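Local coordinates for oligopeptide-binding protein oppA (Lactococcus lactis, PDB 3DRF), which captures oligopeptides in a voluminous cavity and serves the OppABCDF ABC transporter, which takes up peptides longer than three residues and is essential for growth in milk, at residues A[309-314]-A[320-325]; A[483-488]-A[494-499]; A[454-459]-A[463-468]. One frame throughout, in Å; residues are numbered along the deposited sequence.

How the contacts relate
Three short-range closures show how connecting segments of a solute-binding protein are pinned to their neighbours in the fold. Following the chain, contact 1 comes first and closes the small hairpin 311-313/318-320, just after strand 292-307 and before helix 330-339. Contact 3 follows, folding the loop after helix 450-458 back onto that helix before strand 468-474 starts; contact 2 then closes the loop between helices 482-485 and 499-508. The three lie in series, so none crosses or encloses another. Contact 1 touches both of the others: Arg323 forms a salt bridge with Asp467 of contact 3, while Tyr312 and Gln321 reach Ala488 and Asn497 of contact 2. Contacts 2 and 3 do not touch directly.

Contact 1 of 3, residues A[309-314]-A[320-325]; sequences LGHYDA and VQDRKT
His311 and Val320 pair across the close-packed part of this contact, joined by two backbone bonds: His311 N to Val320 O at 3.0 Å and Val320 N to His311 O at 2.8 Å. Gly310 continues the tight packing, its CA only 3.1 Å from Val320 O in a CA-H...O contact; a CB here would probably run into that oxygen and into Gln321 CA. Beyond it, Arg323 N donates to Leu309 O at 3.2 Å, and a water bridges the same carbonyl to Arg323 O; Arg323 CB lies 3.4 Å from Gly310 N. The pairing is that of a two-stranded antiparallel hairpin, His311 and Val320 being a hydrogen-bonded pair, after which Gln321 centres an inverse gamma turn. The more exposed side belongs to His311 and Asp322. With CG of His311 set between the backbone N and the carbonyl carbon (chi1 79°), the ring lies beside Val320, whose CB packs over one face 3.5 Å from His311 CE1. At the ring edge, His311 ND1 donates to the syn side of Asp322 OD1 at 2.9 Å, the carboxylate turned 28° from the ring plane. The Arg323 guanidinium leads away to Asn464 and Asp467.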
ATOM      1  N   LEU A 309       9.779 -14.046  10.395  1.00  5.92           N
ATOM      2  CA  LEU A 309      10.621 -15.203  10.069  1.00  6.64           C
ATOM      3  C   LEU A 309      12.067 -14.865   9.737  1.00  6.77           C
ATOM      4  O   LEU A 309      12.797 -15.701   9.381  1.00  6.87           O
ATOM      5  CB  LEU A 309      10.007 -15.936   8.859  1.00  7.07           C
ATOM      6  CG  LEU A 309       8.569 -16.444   9.106  1.00  7.78           C
ATOM      7  CD1 LEU A 309       8.035 -17.024   7.759  1.00  9.18           C
ATOM      8  CD2 LEU A 309       8.442 -17.519  10.207  1.00  9.11           C
ATOM      9  N   GLY A 310      12.438 -13.609   9.837  1.00  6.67           N
ATOM     10  CA  GLY A 310      13.801 -13.232   9.499  1.00  6.75           C
ATOM     11  C   GLY A 310      14.123 -11.773   9.775  1.00  6.71           C
ATOM     12  O   GLY A 310      13.565 -11.161  10.613  1.00  8.26           O
ATOM     13  N   HIS A 311      15.106 -11.277   9.031  1.00  6.68           N
ATOM     14  CA  HIS A 311      15.548  -9.877   9.095  1.00  6.88           C
ATOM     15  C   HIS A 311      15.833  -9.345   7.670  1.00  6.88           C
ATOM     16  O   HIS A 311      15.922 -10.115   6.740  1.00  7.39           O
ATOM     17  CB  HIS A 311      16.769  -9.747  10.050  1.00  8.11           C
ATOM     18  CG  HIS A 311      18.069 -10.158   9.436  1.00  7.92           C
ATOM     19  ND1 HIS A 311      18.529 -11.462   9.449  1.00 10.47           N
ATOM     20  CD2 HIS A 311      19.052  -9.414   8.891  1.00 10.28           C
ATOM     21  CE1 HIS A 311      19.714 -11.491   8.874  1.00 11.01           C
ATOM     22  NE2 HIS A 311      20.054 -10.269   8.536  1.00 11.85           N
ATOM     23  N   TYR A 312      15.995  -8.025   7.554  1.00  7.01           N
ATOM     24  CA  TYR A 312      16.370  -7.362   6.286  1.00  7.38           C
ATOM     25  C   TYR A 312      17.813  -6.873   6.375  1.00  7.71           C
ATOM     26  O   TYR A 312      18.170  -6.159   7.284  1.00  8.21           O
ATOM     27  CB  TYR A 312      15.409  -6.214   6.007  1.00  8.31           C
ATOM     28  CG  TYR A 312      15.627  -5.650   4.619  1.00  7.63           C
ATOM     29  CD1 TYR A 312      15.104  -6.290   3.503  1.00  6.41           C
ATOM     30  CD2 TYR A 312      16.386  -4.539   4.426  1.00  7.47           C
ATOM     31  CE1 TYR A 312      15.306  -5.785   2.224  1.00  6.84           C
ATOM     32  CE2 TYR A 312      16.598  -4.005   3.134  1.00  6.46           C
ATOM     33  CZ  TYR A 312      16.077  -4.657   2.039  1.00  5.95           C
ATOM     34  OH  TYR A 312      16.304  -4.109   0.793  1.00  6.78           O
ATOM     35  N   ASP A 313      18.609  -7.326   5.434  1.00  7.64           N
ATOM     36  CA  ASP A 313      20.019  -6.967   5.265  1.00  8.43           C
ATOM     37  C   ASP A 313      20.054  -5.781   4.305  1.00  8.96           C
ATOM     38  O   ASP A 313      19.865  -5.916   3.154  1.00  8.89           O
ATOM     39  CB  ASP A 313      20.775  -8.179   4.677  1.00  8.73           C
ATOM     40  CG  ASP A 313      22.232  -7.899   4.305  1.00 10.16           C
ATOM     41  OD1 ASP A 313      22.672  -6.792   4.260  1.00 11.74           O
ATOM     42  OD2 ASP A 313      22.849  -8.884   3.994  1.00 13.47           O
ATOM     43  N   ALA A 314      20.267  -4.601   4.885  1.00  9.69           N
ATOM     44  CA  ALA A 314      20.276  -3.347   4.131  1.00 10.07           C
ATOM     45  C   ALA A 314      21.497  -3.227   3.221  1.00  9.83           C
ATOM     46  O   ALA A 314      21.379  -2.774   2.138  1.00 10.78           O
ATOM     47  CB  ALA A 314      20.261  -2.157   5.107  1.00 11.88           C
ATOM     48  N   VAL A 320      16.439 -12.024   4.694  1.00  6.57           N
ATOM     49  CA  VAL A 320      17.139 -13.201   5.178  1.00  6.50           C
ATOM     50  C   VAL A 320      16.227 -13.953   6.181  1.00  6.58           C
ATOM     51  O   VAL A 320      15.939 -13.478   7.234  1.00  6.77           O
ATOM     52  CB  VAL A 320      18.461 -12.825   5.874  1.00  7.18           C
ATOM     53  CG1 VAL A 320      19.240 -14.103   6.240  1.00  9.02           C
ATOM     54  CG2 VAL A 320      19.384 -11.966   4.939  1.00  8.38           C
ATOM     55  N   GLN A 321      15.808 -15.149   5.804  1.00  6.13           N
ATOM     56  CA  GLN A 321      14.800 -15.901   6.572  1.00  7.28           C
ATOM     57  C   GLN A 321      15.486 -16.792   7.645  1.00  8.04           C
ATOM     58  O   GLN A 321      15.473 -17.965   7.546  1.00 10.62           O
ATOM     59  CB  GLN A 321      13.966 -16.748   5.566  1.00  6.79           C
ATOM     60  CG  GLN A 321      12.697 -17.378   6.222  1.00  6.89           C
ATOM     61  CD  GLN A 321      11.850 -18.107   5.187  1.00  7.78           C
ATOM     62  OE1 GLN A 321      11.817 -17.788   4.057  1.00  7.51           O
ATOM     63  NE2 GLN A 321      11.186 -19.142   5.649  1.00 10.28           N
ATOM     64  N   ASP A 322      16.071 -16.157   8.639  1.00  8.50           N
ATOM     65  CA  ASP A 322      16.958 -16.828   9.622  1.00  9.39           C
ATOM     66  C   ASP A 322      16.490 -16.677  11.075  1.00  9.69           C
ATOM     67  O   ASP A 322      17.243 -16.942  11.974  1.00 10.50           O
ATOM     68  CB  ASP A 322      18.416 -16.338   9.445  1.00 10.01           C
ATOM     69  CG  ASP A 322      18.622 -14.883   9.780  1.00 10.97           C
ATOM     70  OD1 ASP A 322      17.714 -14.146  10.004  1.00 12.60           O
ATOM     71  OD2 ASP A 322      19.781 -14.488   9.729  1.00 15.25           O
ATOM     72  N   ARG A 323      15.274 -16.240  11.299  1.00  8.98           N
ATOM     73  CA  ARG A 323      14.821 -16.057  12.680  1.00  9.29           C
ATOM     74  C   ARG A 323      14.488 -17.392  13.322  1.00  9.82           C
ATOM     75  O   ARG A 323      13.802 -18.176  12.784  1.00  9.59           O
ATOM     76  CB  ARG A 323      13.593 -15.132  12.704  1.00  9.37           C
ATOM     77  CG  ARG A 323      13.119 -14.729  14.140  1.00  9.15           C
ATOM     78  CD  ARG A 323      12.138 -13.567  14.145  1.00  8.89           C
ATOM     79  NE  ARG A 323      11.706 -13.257  15.499  1.00  8.08           N
ATOM     80  CZ  ARG A 323      10.597 -13.692  16.062  1.00  7.28           C
ATOM     81  NH1 ARG A 323       9.750 -14.456  15.393  1.00  7.16           N
ATOM     82  NH2 ARG A 323      10.353 -13.383  17.338  1.00  8.81           N
ATOM     83  N   LYS A 324      14.960 -17.561  14.560  1.00 10.23           N
ATOM     84  CA  LYS A 324      14.677 -18.780  15.325  1.00 11.59           C
ATOM     85  C   LYS A 324      13.351 -18.597  16.040  1.00 10.84           C
ATOM     86  O   LYS A 324      13.209 -17.724  16.799  1.00 12.22           O
ATOM     87  CB  LYS A 324      15.808 -19.085  16.316  1.00 12.82           C
ATOM     88  CG  LYS A 324      17.035 -19.477  15.585  1.00 18.38           C
ATOM     89  CD  LYS A 324      18.173 -19.925  16.475  1.00 23.29           C
ATOM     90  CE  LYS A 324      19.426 -20.005  15.631  1.00 26.43           C
ATOM     91  NZ  LYS A 324      19.771 -18.650  15.273  1.00 28.23           N
ATOM     92  N   THR A 325      12.372 -19.424  15.707  1.00  9.92           N
ATOM     93  CA  THR A 325      11.022 -19.273  16.249  1.00  9.76           C
ATOM     94  C   THR A 325      10.185 -20.558  15.976  1.00  9.64           C
ATOM     95  O   THR A 325      10.392 -21.172  14.996  1.00 10.39           O
ATOM     96  CB  THR A 325      10.298 -18.030  15.602  1.00  8.95           C
ATOM     97  OG1 THR A 325       8.921 -18.018  15.948  1.00  9.00           O
ATOM     98  CG2 THR A 325      10.398 -17.964  14.047  1.00  9.33           C
TER
HETATM   99  O   HOH W   1      12.784 -18.548  10.165  1.00 30.00           O

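Contact 2 of 3, residues A[483-488]-A[494-499]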
ATOM      1  N   ASP A 483       6.220  -5.981  -5.417  1.00  5.76           N
ATOM      2  CA  ASP A 483       6.587  -4.835  -4.567  1.00  6.24           C
ATOM      3  C   ASP A 483       6.124  -5.037  -3.098  1.00  6.04           C
ATOM      4  O   ASP A 483       6.443  -4.272  -2.272  1.00  7.72           O
ATOM      5  CB  ASP A 483       6.064  -3.531  -5.209  1.00  6.79           C
ATOM      6  CG  ASP A 483       6.814  -3.166  -6.524  1.00  7.55           C
ATOM      7  OD1 ASP A 483       7.762  -3.787  -6.855  1.00  7.51           O
ATOM      8  OD2 ASP A 483       6.357  -2.206  -7.099  1.00  9.92           O
ATOM      9  N   LEU A 484       5.425  -6.114  -2.826  1.00  5.59           N
ATOM     10  CA  LEU A 484       5.118  -6.561  -1.447  1.00  6.15           C
ATOM     11  C   LEU A 484       6.070  -7.648  -0.923  1.00  6.17           C
ATOM     12  O   LEU A 484       6.354  -7.679   0.242  1.00  6.40           O
ATOM     13  CB  LEU A 484       3.697  -7.116  -1.406  1.00  6.50           C
ATOM     14  CG  LEU A 484       2.532  -6.168  -1.756  1.00  8.09           C
ATOM     15  CD1 LEU A 484       1.218  -6.880  -1.478  1.00 10.08           C
ATOM     16  CD2 LEU A 484       2.558  -4.837  -0.949  1.00 10.47           C
ATOM     17  N   PHE A 485       6.501  -8.553  -1.792  1.00  5.14           N
ATOM     18  CA  PHE A 485       7.147  -9.802  -1.329  1.00  5.16           C
ATOM     19  C   PHE A 485       8.511 -10.140  -1.956  1.00  5.15           C
ATOM     20  O   PHE A 485       9.131 -11.050  -1.537  1.00  6.06           O
ATOM     21  CB  PHE A 485       6.205 -10.972  -1.547  1.00  5.43           C
ATOM     22  CG  PHE A 485       4.937 -10.870  -0.717  1.00  5.50           C
ATOM     23  CD1 PHE A 485       4.977 -10.830   0.672  1.00  6.19           C
ATOM     24  CD2 PHE A 485       3.740 -10.790  -1.360  1.00  6.03           C
ATOM     25  CE1 PHE A 485       3.820 -10.700   1.401  1.00  6.46           C
ATOM     26  CE2 PHE A 485       2.515 -10.658  -0.632  1.00  7.19           C
ATOM     27  CZ  PHE A 485       2.565 -10.610   0.736  1.00  6.83           C
ATOM     28  N   SER A 486       8.968  -9.384  -2.935  1.00  5.41           N
ATOM     29  CA  SER A 486      10.268  -9.732  -3.559  1.00  5.22           C
ATOM     30  C   SER A 486      11.402  -9.671  -2.515  1.00  5.60           C
ATOM     31  O   SER A 486      11.384  -8.924  -1.576  1.00  5.98           O
ATOM     32  CB  SER A 486      10.574  -8.869  -4.813  1.00  5.81           C
ATOM     33  OG  SER A 486      10.810  -7.488  -4.488  1.00  5.98           O
ATOM     34  N   ALA A 487      12.402 -10.496  -2.775  1.00  5.41           N
ATOM     35  CA  ALA A 487      13.501 -10.698  -1.859  1.00  6.08           C
ATOM     36  C   ALA A 487      14.200  -9.382  -1.456  1.00  6.30           C
ATOM     37  O   ALA A 487      14.634  -9.277  -0.365  1.00  6.77           O
ATOM     38  CB  ALA A 487      14.506 -11.676  -2.469  1.00  7.31           C
ATOM     39  N   ALA A 488      14.292  -8.441  -2.396  1.00  5.74           N
ATOM     40  CA  ALA A 488      14.971  -7.159  -2.108  1.00  6.10           C
ATOM     41  C   ALA A 488      14.110  -6.088  -1.418  1.00  5.82           C
ATOM     42  O   ALA A 488      14.620  -5.082  -1.066  1.00  6.58           O
ATOM     43  CB  ALA A 488      15.507  -6.568  -3.413  1.00  7.18           C
ATOM     44  N   GLY A 494       7.729  -9.709   7.215  1.00  6.83           N
ATOM     45  CA  GLY A 494       8.179 -10.907   7.925  1.00  6.74           C
ATOM     46  C   GLY A 494       9.496 -11.514   7.431  1.00  6.31           C
ATOM     47  O   GLY A 494       9.978 -12.431   8.045  1.00  6.63           O
ATOM     48  N   HIS A 495      10.023 -11.015   6.319  1.00  5.86           N
ATOM     49  CA  HIS A 495      11.385 -11.318   5.782  1.00  5.97           C
ATOM     50  C   HIS A 495      11.563 -12.803   5.385  1.00  5.90           C
ATOM     51  O   HIS A 495      12.592 -13.369   5.601  1.00  7.03           O
ATOM     52  CB  HIS A 495      12.495 -10.896   6.790  1.00  6.62           C
ATOM     53  CG  HIS A 495      12.230  -9.583   7.444  1.00  7.04           C
ATOM     54  ND1 HIS A 495      12.213  -8.409   6.738  1.00  7.21           N
ATOM     55  CD2 HIS A 495      11.931  -9.270   8.711  1.00  8.18           C
ATOM     56  CE1 HIS A 495      11.885  -7.420   7.542  1.00  8.18           C
ATOM     57  NE2 HIS A 495      11.755  -7.920   8.751  1.00  8.50           N
ATOM     58  N   PHE A 496      10.552 -13.349   4.730  1.00  5.69           N
ATOM     59  CA  PHE A 496      10.743 -14.649   4.085  1.00  5.78           C
ATOM     60  C   PHE A 496      11.544 -14.441   2.788  1.00  5.74           C
ATOM     61  O   PHE A 496      11.557 -13.393   2.202  1.00  6.34           O
ATOM     62  CB  PHE A 496       9.423 -15.434   3.887  1.00  6.09           C
ATOM     63  CG  PHE A 496       8.495 -14.892   2.788  1.00  5.52           C
ATOM     64  CD1 PHE A 496       8.773 -15.091   1.424  1.00  6.46           C
ATOM     65  CD2 PHE A 496       7.351 -14.189   3.155  1.00  6.00           C
ATOM     66  CE1 PHE A 496       7.887 -14.617   0.443  1.00  7.07           C
ATOM     67  CE2 PHE A 496       6.470 -13.740   2.159  1.00  7.09           C
ATOM     68  CZ  PHE A 496       6.748 -13.953   0.817  1.00  6.93           C
ATOM     69  N   ASN A 497      12.228 -15.491   2.426  1.00  5.70           N
ATOM     70  CA  ASN A 497      13.039 -15.536   1.208  1.00  5.75           C
ATOM     71  C   ASN A 497      13.078 -16.993   0.759  1.00  5.94           C
ATOM     72  O   ASN A 497      13.790 -17.786   1.298  1.00  6.27           O
ATOM     73  CB  ASN A 497      14.481 -15.009   1.459  1.00  5.63           C
ATOM     74  CG  ASN A 497      15.274 -14.934   0.162  1.00  5.73           C
ATOM     75  OD1 ASN A 497      15.153 -15.763  -0.662  1.00  6.43           O
ATOM     76  ND2 ASN A 497      16.054 -13.909   0.022  1.00  6.59           N
ATOM     77  N   ASP A 498      12.262 -17.290  -0.217  1.00  6.39           N
ATOM     78  CA  ASP A 498      11.913 -18.653  -0.556  1.00  6.18           C
ATOM     79  C   ASP A 498      11.989 -18.836  -2.074  1.00  6.15           C
ATOM     80  O   ASP A 498      11.434 -18.102  -2.796  1.00  6.55           O
ATOM     81  CB  ASP A 498      10.473 -18.929  -0.016  1.00  6.50           C
ATOM     82  CG  ASP A 498      10.011 -20.367  -0.281  1.00  6.16           C
ATOM     83  OD1 ASP A 498      10.108 -21.190   0.629  1.00  7.02           O
ATOM     84  OD2 ASP A 498       9.544 -20.638  -1.369  1.00  7.19           O
ATOM     85  N   SER A 499      12.734 -19.832  -2.506  1.00  6.56           N
ATOM     86  CA  SER A 499      12.967 -19.993  -3.966  1.00  7.02           C
ATOM     87  C   SER A 499      11.678 -20.267  -4.742  1.00  6.66           C
ATOM     88  O   SER A 499      11.494 -19.712  -5.759  1.00  7.02           O
ATOM     89  CB  SER A 499      13.978 -21.098  -4.287  1.00  7.62           C
ATOM     90  OG  SER A 499      15.254 -20.714  -3.778  1.00 10.56           O
TER
HETATM   91  O   HOH W   2      11.250 -12.789  -0.641  1.00  7.01           O
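The rings of Phe485 and Phe496 meet with planes 25° apart but slid past one another, centroids 5.6 Å apart, barely overlapping. Leu484 CB lies over one face of the Phe485 ring, 3.7 Å above its plane and offset toward the rim. Between the rings the touch is oblique: Phe485 CD1 comes within 3.6 Å of both CE2 and CZ of Phe496, and Phe496 CZ also packs 3.8 Å from Phe485 CB. The Phe496 ring is brought across by a first torsion of 73°, which places CG between its backbone N and carbonyl carbon. An alanine in place of Phe485 would remove its ring and is likely to open a gap beside Phe496 CE2, leaving that ring freer to shift. No direct hydrogen bond joins the segments; instead one water donates to Phe485 O and Phe496 O, each at 2.9 Å, linking the end of a helix to the loop. Farther along, Ala487 CB rests 3.7 Å from Asn497 ND2, an amide nitrogen that donates to Asn319 O. The contact closes the loop between helices 482-485 and 499-508 just behind the cavity wall, where Asp483 and Leu484 pack on the bound peptide. Both phenylalanines pack on Met530 of helix 516-533, while Leu505 and Ile501 of helix 499-508 cover Phe485 and Phe496 respectively, and strand 318-320 borders the Asn497 side.

Contact 3 of 3, residues A[454-459]-A[463-468]; sequences VDHMTT and ANDWDI
His456 reaches from the last turn of helix 450-458 to Ala463, Asp465 and Trp466 in the loop that leads to strand 468-474, a helix-to-strand connection folded back on its own helix. Of all the residues here His456 has the most surface buried by the contact. Its NE2 donates to Asp465 OD1 at 2.8 Å, a His-carboxylate hydrogen bond that uses the syn lone pair and lies near the ring plane; ring and carboxylate are 28° apart. The other oxygen, Asp465 OD2, is bound by Tyr443, so both carboxylate oxygens are hydrogen-bonded. Ala463 CB packs over one face of the imidazole, 3.3 Å from His456 NE2. Trp466, next in buried surface, meets the imidazole obliquely, its CD1 being 3.8 Å from His456 CD2. Met457 CE lies over one face of the indole, offset toward the rim. Bends at chi2 (-60°) and chi3 (109°) turn this methyl toward the indole, so that CE makes a CH-pi contact 3.8 Å from the centroid of the Trp466 five-membered ring. The sulfur lies obliquely to the six-membered ring, a Met-aromatic contact. At the indole edge a water, in the ring plane, accepts from Trp466 NE1 and Ala463 N and donates to His456 O at 2.8 Å.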
ATOM      1  N   VAL A 454       4.256   1.155  11.713  1.00  8.09           N
ATOM      2  CA  VAL A 454       4.914   1.306  10.414  1.00  8.23           C
ATOM      3  C   VAL A 454       6.440   1.405  10.616  1.00  8.52           C
ATOM      4  O   VAL A 454       7.192   0.741   9.938  1.00  8.47           O
ATOM      5  CB  VAL A 454       4.401   2.529   9.586  1.00  8.41           C
ATOM      6  CG1 VAL A 454       5.216   2.651   8.254  1.00 10.28           C
ATOM      7  CG2 VAL A 454       2.912   2.361   9.241  1.00  9.38           C
ATOM      8  N   ASP A 455       6.875   2.201  11.599  1.00  8.78           N
ATOM      9  CA  ASP A 455       8.329   2.319  11.915  1.00  9.53           C
ATOM     10  C   ASP A 455       8.886   0.930  12.293  1.00  8.85           C
ATOM     11  O   ASP A 455       9.922   0.555  11.859  1.00  8.63           O
ATOM     12  CB  ASP A 455       8.572   3.329  13.064  1.00 10.69           C
ATOM     13  CG  ASP A 455       8.335   4.760  12.650  1.00 14.59           C
ATOM     14  OD1 ASP A 455       8.320   5.072  11.466  1.00 18.22           O
ATOM     15  OD2 ASP A 455       8.119   5.478  13.582  1.00 17.95           O
ATOM     16  N   HIS A 456       8.177   0.248  13.162  1.00  8.80           N
ATOM     17  CA  HIS A 456       8.597  -1.105  13.601  1.00  8.84           C
ATOM     18  C   HIS A 456       8.768  -2.077  12.426  1.00  8.36           C
ATOM     19  O   HIS A 456       9.647  -2.850  12.460  1.00  8.58           O
ATOM     20  CB  HIS A 456       7.612  -1.661  14.652  1.00  9.25           C
ATOM     21  CG  HIS A 456       8.249  -2.525  15.699  1.00  9.92           C
ATOM     22  ND1 HIS A 456       9.180  -2.047  16.587  1.00 11.39           N
ATOM     23  CD2 HIS A 456       8.056  -3.813  16.017  1.00 10.01           C
ATOM     24  CE1 HIS A 456       9.546  -3.028  17.386  1.00 11.92           C
ATOM     25  NE2 HIS A 456       8.892  -4.106  17.053  1.00 10.73           N
ATOM     26  N   MET A 457       7.868  -2.000  11.462  1.00  7.51           N
ATOM     27  CA  MET A 457       7.862  -2.933  10.320  1.00  7.63           C
ATOM     28  C   MET A 457       8.947  -2.618   9.320  1.00  7.67           C
ATOM     29  O   MET A 457       9.468  -3.484   8.724  1.00  7.83           O
ATOM     30  CB  MET A 457       6.510  -2.911   9.595  1.00  7.49           C
ATOM     31  CG  MET A 457       5.334  -3.493  10.449  1.00  8.47           C
ATOM     32  SD  MET A 457       5.611  -5.226  10.920  1.00 10.09           S
ATOM     33  CE  MET A 457       5.943  -5.062  12.715  1.00 11.12           C
ATOM     34  N   THR A 458       9.217  -1.326   9.121  1.00  8.39           N
ATOM     35  CA  THR A 458      10.074  -0.890   7.984  1.00  9.19           C
ATOM     36  C   THR A 458      11.521  -0.637   8.322  1.00 10.05           C
ATOM     37  O   THR A 458      12.355  -0.773   7.496  1.00 10.87           O
ATOM     38  CB  THR A 458       9.547   0.394   7.322  1.00  9.66           C
ATOM     39  OG1 THR A 458       9.486   1.437   8.289  1.00 10.72           O
ATOM     40  CG2 THR A 458       8.170   0.199   6.635  1.00 10.83           C
ATOM     41  N   THR A 459      11.810  -0.269   9.537  1.00 10.04           N
ATOM     42  CA  THR A 459      13.183   0.153   9.877  1.00 10.86           C
ATOM     43  C   THR A 459      14.171  -1.036   9.902  1.00 10.09           C
ATOM     44  O   THR A 459      14.025  -1.923  10.646  1.00  9.91           O
ATOM     45  CB  THR A 459      13.212   0.848  11.256  1.00 11.55           C
ATOM     46  OG1 THR A 459      12.336   1.969  11.225  1.00 13.28           O
ATOM     47  CG2 THR A 459      14.635   1.346  11.570  1.00 12.31           C
ATOM     48  N   ALA A 463      12.663  -5.919  13.552  1.00  9.74           N
ATOM     49  CA  ALA A 463      12.644  -6.209  14.995  1.00 10.14           C
ATOM     50  C   ALA A 463      12.491  -7.707  15.251  1.00  9.86           C
ATOM     51  O   ALA A 463      11.907  -8.393  14.467  1.00 10.34           O
ATOM     52  CB  ALA A 463      11.508  -5.447  15.654  1.00 10.43           C
ATOM     53  N   ASN A 464      12.984  -8.168  16.371  1.00  9.87           N
ATOM     54  CA  ASN A 464      12.959  -9.546  16.699  1.00 10.70           C
ATOM     55  C   ASN A 464      11.968  -9.841  17.807  1.00 10.01           C
ATOM     56  O   ASN A 464      11.952 -10.897  18.284  1.00 12.06           O
ATOM     57  CB  ASN A 464      14.377  -9.964  17.153  1.00 11.89           C
ATOM     58  CG  ASN A 464      14.682 -11.375  16.862  1.00 15.58           C
ATOM     59  OD1 ASN A 464      14.285 -11.894  15.843  1.00 19.35           O
ATOM     60  ND2 ASN A 464      15.380 -12.016  17.778  1.00 19.86           N
ATOM     61  N   ASP A 465      11.147  -8.887  18.182  1.00  9.05           N
ATOM     62  CA  ASP A 465      10.294  -8.916  19.398  1.00  8.97           C
ATOM     63  C   ASP A 465       8.784  -8.987  19.162  1.00  8.15           C
ATOM     64  O   ASP A 465       7.997  -8.640  19.974  1.00  8.95           O
ATOM     65  CB  ASP A 465      10.640  -7.708  20.272  1.00  9.26           C
ATOM     66  CG  ASP A 465      10.265  -6.355  19.621  1.00  9.68           C
ATOM     67  OD1 ASP A 465       9.804  -6.331  18.465  1.00  9.29           O
ATOM     68  OD2 ASP A 465      10.431  -5.327  20.291  1.00 10.58           O
ATOM     69  N   TRP A 466       8.448  -9.404  17.957  1.00  7.64           N
ATOM     70  CA  TRP A 466       7.082  -9.763  17.605  1.00  7.24           C
ATOM     71  C   TRP A 466       7.113 -11.058  16.775  1.00  6.35           C
ATOM     72  O   TRP A 466       8.067 -11.375  16.134  1.00  6.46           O
ATOM     73  CB  TRP A 466       6.364  -8.619  16.846  1.00  7.13           C
ATOM     74  CG  TRP A 466       6.995  -8.351  15.471  1.00  7.23           C
ATOM     75  CD1 TRP A 466       8.070  -7.575  15.210  1.00  6.84           C
ATOM     76  CD2 TRP A 466       6.524  -8.848  14.202  1.00  6.04           C
ATOM     77  NE1 TRP A 466       8.321  -7.549  13.838  1.00  6.94           N
ATOM     78  CE2 TRP A 466       7.390  -8.337  13.215  1.00  6.69           C
ATOM     79  CE3 TRP A 466       5.485  -9.689  13.820  1.00  5.63           C
ATOM     80  CZ2 TRP A 466       7.254  -8.650  11.867  1.00  6.69           C
ATOM     81  CZ3 TRP A 466       5.361 -10.007  12.489  1.00  6.21           C
ATOM     82  CH2 TRP A 466       6.222  -9.469  11.523  1.00  6.55           C
ATOM     83  N   ASP A 467       6.000 -11.781  16.859  1.00  6.68           N
ATOM     84  CA  ASP A 467       5.807 -13.005  16.107  1.00  6.12           C
ATOM     85  C   ASP A 467       4.692 -12.962  15.053  1.00  5.96           C
ATOM     86  O   ASP A 467       4.873 -13.486  13.984  1.00  6.27           O
ATOM     87  CB  ASP A 467       5.526 -14.176  17.085  1.00  6.29           C
ATOM     88  CG  ASP A 467       6.671 -14.385  18.068  1.00  7.15           C
ATOM     89  OD1 ASP A 467       7.736 -14.679  17.569  1.00  7.57           O
ATOM     90  OD2 ASP A 467       6.443 -14.242  19.266  1.00  8.02           O
ATOM     91  N   ILE A 468       3.562 -12.376  15.427  1.00  5.86           N
ATOM     92  CA  ILE A 468       2.374 -12.289  14.548  1.00  6.33           C
ATOM     93  C   ILE A 468       2.009 -10.813  14.518  1.00  6.33           C
ATOM     94  O   ILE A 468       2.041 -10.148  15.511  1.00  6.63           O
ATOM     95  CB  ILE A 468       1.179 -13.062  15.162  1.00  6.31           C
ATOM     96  CG1 ILE A 468       1.520 -14.556  15.410  1.00  6.39           C
ATOM     97  CG2 ILE A 468      -0.101 -12.962  14.256  1.00  7.64           C
ATOM     98  CD1 ILE A 468       0.444 -15.259  16.333  1.00  8.54           C
TER
HETATM   99  O   HOH W   3      10.047  -5.645  12.448  1.00  8.36           O